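Local coordinates for putative oxidoreductase yhhX (Escherichia coli K-12, PDB 3F4L), which probably acts as an NAD(P)-dependent oxidoreductase of the Gfo/Idh/MocA family, perhaps a scyllo-inositol dehydrogenase using NADP+, at residues L93-F98 with T120-R125. Numbering follows the deposited sequence.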
ATOM      1  N   LEU A  93     -13.587  -3.092  32.186  1.00 14.09           N
ATOM      2  CA  LEU A  93     -13.525  -2.723  30.771  1.00 15.51           C
ATOM      3  C   LEU A  93     -12.579  -1.519  30.733  1.00 16.75           C
ATOM      4  O   LEU A  93     -12.821  -0.506  31.397  1.00 16.75           O
ATOM      5  CB  LEU A  93     -14.918  -2.351  30.248  1.00 13.68           C
ATOM      6  CG  LEU A  93     -15.049  -1.877  28.786  1.00 14.30           C
ATOM      7  CD1 LEU A  93     -14.600  -2.971  27.813  1.00 12.29           C
ATOM      8  CD2 LEU A  93     -16.503  -1.514  28.510  1.00 11.65           C
ATOM      9  N   VAL A  94     -11.495  -1.626  29.969  1.00 17.01           N
ATOM     10  CA  VAL A  94     -10.512  -0.552  29.918  1.00 18.54           C
ATOM     11  C   VAL A  94     -10.351   0.124  28.558  1.00 19.95           C
ATOM     12  O   VAL A  94     -10.189  -0.543  27.541  1.00 19.68           O
ATOM     13  CB  VAL A  94      -9.121  -1.062  30.348  1.00 18.57           C
ATOM     14  CG1 VAL A  94      -8.194   0.119  30.596  1.00 19.63           C
ATOM     15  CG2 VAL A  94      -9.235  -1.929  31.596  1.00 19.43           C
ATOM     16  N   GLU A  95     -10.376   1.452  28.553  1.00 21.17           N
ATOM     17  CA  GLU A  95     -10.200   2.212  27.318  1.00 23.85           C
ATOM     18  C   GLU A  95      -8.741   2.193  26.872  1.00 25.20           C
ATOM     19  O   GLU A  95      -7.847   1.927  27.672  1.00 22.38           O
ATOM     20  CB  GLU A  95     -10.644   3.657  27.512  1.00 26.67           C
ATOM     21  CG  GLU A  95     -12.101   3.897  27.204  1.00 31.41           C
ATOM     22  CD  GLU A  95     -12.400   5.365  27.019  1.00 35.77           C
ATOM     23  OE1 GLU A  95     -13.494   5.686  26.502  1.00 37.13           O
ATOM     24  OE2 GLU A  95     -11.538   6.193  27.388  1.00 38.62           O
ATOM     25  N   LYS A  96      -8.509   2.477  25.591  1.00 25.72           N
ATOM     26  CA  LYS A  96      -7.155   2.500  25.033  1.00 26.82           C
ATOM     27  C   LYS A  96      -6.275   3.501  25.784  1.00 23.83           C
ATOM     28  O   LYS A  96      -6.702   4.615  26.067  1.00 24.10           O
ATOM     29  CB  LYS A  96      -7.211   2.879  23.544  1.00 29.08           C
ATOM     30  CG  LYS A  96      -8.122   1.981  22.700  1.00 35.55           C
ATOM     31  CD  LYS A  96      -9.625   2.208  22.972  1.00 39.36           C
ATOM     32  CE  LYS A  96     -10.065   3.605  22.517  1.00 42.21           C
ATOM     33  NZ  LYS A  96     -11.548   3.786  22.487  1.00 41.77           N
ATOM     34  N   PRO A  97      -5.037   3.112  26.138  1.00 22.55           N
ATOM     35  CA  PRO A  97      -4.376   1.821  25.922  1.00 22.07           C
ATOM     36  C   PRO A  97      -4.667   0.904  27.111  1.00 20.30           C
ATOM     37  O   PRO A  97      -4.739   1.367  28.244  1.00 19.38           O
ATOM     38  CB  PRO A  97      -2.886   2.188  25.862  1.00 22.83           C
ATOM     39  CG  PRO A  97      -2.832   3.714  26.065  1.00 21.50           C
ATOM     40  CD  PRO A  97      -4.102   4.053  26.766  1.00 21.63           C
ATOM     41  N   PHE A  98      -4.832  -0.384  26.842  1.00 20.96           N
ATOM     42  CA  PHE A  98      -5.118  -1.375  27.882  1.00 22.41           C
ATOM     43  C   PHE A  98      -4.160  -1.218  29.060  1.00 23.70           C
ATOM     44  O   PHE A  98      -4.579  -1.053  30.207  1.00 24.48           O
ATOM     45  CB  PHE A  98      -4.992  -2.780  27.291  1.00 22.95           C
ATOM     46  CG  PHE A  98      -5.589  -3.850  28.149  1.00 23.17           C
ATOM     47  CD1 PHE A  98      -6.911  -3.756  28.576  1.00 24.70           C
ATOM     48  CD2 PHE A  98      -4.836  -4.951  28.528  1.00 23.23           C
ATOM     49  CE1 PHE A  98      -7.478  -4.748  29.373  1.00 24.99           C
ATOM     50  CE2 PHE A  98      -5.394  -5.954  29.329  1.00 26.97           C
ATOM     51  CZ  PHE A  98      -6.718  -5.849  29.750  1.00 26.88           C
ATOM     52  N   THR A 120     -10.997  -6.621  30.051  1.00 19.60           N
ATOM     53  CA  THR A 120     -10.849  -6.518  28.604  1.00 20.56           C
ATOM     54  C   THR A 120     -10.764  -5.084  28.117  1.00 18.95           C
ATOM     55  O   THR A 120     -11.231  -4.166  28.785  1.00 19.56           O
ATOM     56  CB  THR A 120     -12.061  -7.189  27.901  1.00 22.28           C
ATOM     57  OG1 THR A 120     -11.940  -7.054  26.481  1.00 24.63           O
ATOM     58  CG2 THR A 120     -13.370  -6.527  28.340  1.00 20.91           C
ATOM     59  N   PRO A 121     -10.135  -4.868  26.951  1.00 19.03           N
ATOM     60  CA  PRO A 121     -10.031  -3.511  26.410  1.00 20.30           C
ATOM     61  C   PRO A 121     -11.358  -3.178  25.716  1.00 19.60           C
ATOM     62  O   PRO A 121     -12.191  -4.061  25.505  1.00 21.35           O
ATOM     63  CB  PRO A 121      -8.872  -3.625  25.424  1.00 20.53           C
ATOM     64  CG  PRO A 121      -9.039  -5.025  24.891  1.00 22.02           C
ATOM     65  CD  PRO A 121      -9.323  -5.816  26.164  1.00 20.80           C
ATOM     66  N   TYR A 122     -11.550  -1.908  25.375  1.00 19.29           N
ATOM     67  CA  TYR A 122     -12.760  -1.433  24.706  1.00 20.09           C
ATOM     68  C   TYR A 122     -12.427  -1.304  23.220  1.00 19.36           C
ATOM     69  O   TYR A 122     -11.887  -0.290  22.794  1.00 22.85           O
ATOM     70  CB  TYR A 122     -13.155  -0.061  25.286  1.00 20.01           C
ATOM     71  CG  TYR A 122     -14.400   0.592  24.712  1.00 17.28           C
ATOM     72  CD1 TYR A 122     -15.637  -0.058  24.732  1.00 18.15           C
ATOM     73  CD2 TYR A 122     -14.349   1.879  24.193  1.00 19.04           C
ATOM     74  CE1 TYR A 122     -16.790   0.568  24.253  1.00 16.38           C
ATOM     75  CE2 TYR A 122     -15.494   2.512  23.709  1.00 19.91           C
ATOM     76  CZ  TYR A 122     -16.704   1.850  23.744  1.00 20.32           C
ATOM     77  OH  TYR A 122     -17.827   2.472  23.269  1.00 22.43           O
ATOM     78  N   GLN A 123     -12.723  -2.341  22.440  1.00 16.91           N
ATOM     79  CA  GLN A 123     -12.441  -2.309  21.004  1.00 16.51           C
ATOM     80  C   GLN A 123     -13.748  -2.114  20.250  1.00 15.51           C
ATOM     81  O   GLN A 123     -14.210  -3.000  19.544  1.00 15.08           O
ATOM     82  CB  GLN A 123     -11.763  -3.613  20.561  1.00 16.16           C
ATOM     83  CG  GLN A 123     -10.432  -3.881  21.263  1.00 17.73           C
ATOM     84  CD  GLN A 123      -9.384  -2.806  20.989  1.00 22.45           C
ATOM     85  OE1 GLN A 123      -9.580  -1.932  20.144  1.00 23.33           O
ATOM     86  NE2 GLN A 123      -8.258  -2.882  21.690  1.00 18.70           N
ATOM     87  N   ASN A 124     -14.327  -0.930  20.401  1.00 15.67           N
ATOM     88  CA  ASN A 124     -15.596  -0.613  19.765  1.00 16.28           C
ATOM     89  C   ASN A 124     -15.547  -0.592  18.239  1.00 16.10           C
ATOM     90  O   ASN A 124     -16.571  -0.782  17.590  1.00 15.70           O
ATOM     91  CB  ASN A 124     -16.127   0.733  20.292  1.00 14.89           C
ATOM     92  CG  ASN A 124     -15.169   1.898  20.032  1.00 16.82           C
ATOM     93  OD1 ASN A 124     -13.989   1.833  20.353  1.00 19.85           O
ATOM     94  ND2 ASN A 124     -15.694   2.977  19.460  1.00 18.14           N
ATOM     95  N   ARG A 125     -14.373  -0.378  17.653  1.00 15.27           N
ATOM     96  CA  ARG A 125     -14.304  -0.326  16.193  1.00 16.87           C
ATOM     97  C   ARG A 125     -14.487  -1.691  15.534  1.00 16.52           C
ATOM     98  O   ARG A 125     -14.424  -1.829  14.303  1.00 16.18           O
ATOM     99  CB  ARG A 125     -13.000   0.352  15.738  1.00 19.15           C
ATOM    100  CG  ARG A 125     -12.835   1.765  16.339  1.00 23.02           C
ATOM    101  CD  ARG A 125     -12.064   2.733  15.434  1.00 25.83           C
ATOM    102  NE  ARG A 125     -12.918   3.206  14.351  1.00 29.38           N
ATOM    103  CZ  ARG A 125     -13.334   4.461  14.200  1.00 26.86           C
ATOM    104  NH1 ARG A 125     -12.971   5.407  15.053  1.00 25.94           N
ATOM    105  NH2 ARG A 125     -14.148   4.757  13.205  1.00 28.25           N
TER
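Leu93 and Val94 pair in parallel with Thr120 and Pro121 where the last two strands of the Rossmann-fold sheet, 91-94 and 119-121, run out into loops; helix 102-115 joins them in a beta-alpha-beta unit. The pairing rests on two backbone hydrogen bonds of unequal quality: Val94 N to Thr120 O is 2.8 Å with 166° at the hydrogen, whereas Tyr122 N to Val94 O is weak, bent to 128°. Val94 O also receives a CA-H...O contact from Pro121, CA to O 3.2 Å, beside the weak bond.

Each face of the sheet has its own apolar contact. On the Leu93 and Thr120 face, Leu93 CG is anti to the backbone N (chi1 178°), which swings the leucine's end back over strand 119-121, where CD1 meets Thr120 CG2 at 3.8 Å and Tyr122 CB at 4.1 Å; Tyr302 and Leu305 of helix 300-311 also touch this leucine. On the Val94 and Pro121 face, the Phe98 ring meets the proline obliquely, CD1 lying 3.7 Å from Pro121 CB, while CE1 comes to 3.5 Å from Thr120 C. Phe109 and Val322 add to the packing around that ring. A serine in place of Phe98 would probably leave a gap beside the Pro121 ring and deprive Phe109 of its aromatic neighbour.

Residues 95-97 are Glu-Lys-Pro, the EKP motif of this family, with a cis peptide before Pro97; in relatives it lies at the cofactor and substrate site, its lysine serving catalysis. Glu95 is held through its carboxylate by His18 and Ser13, and the hydroxyl of Tyr122 bonds to Tyr17 O. Lys96, its chain bent at chi2 and chi3, passes CD 3.4 Å from Tyr122 O and brings NZ to the edge of the tyrosine ring, near its plane, 3.8 Å from CD2.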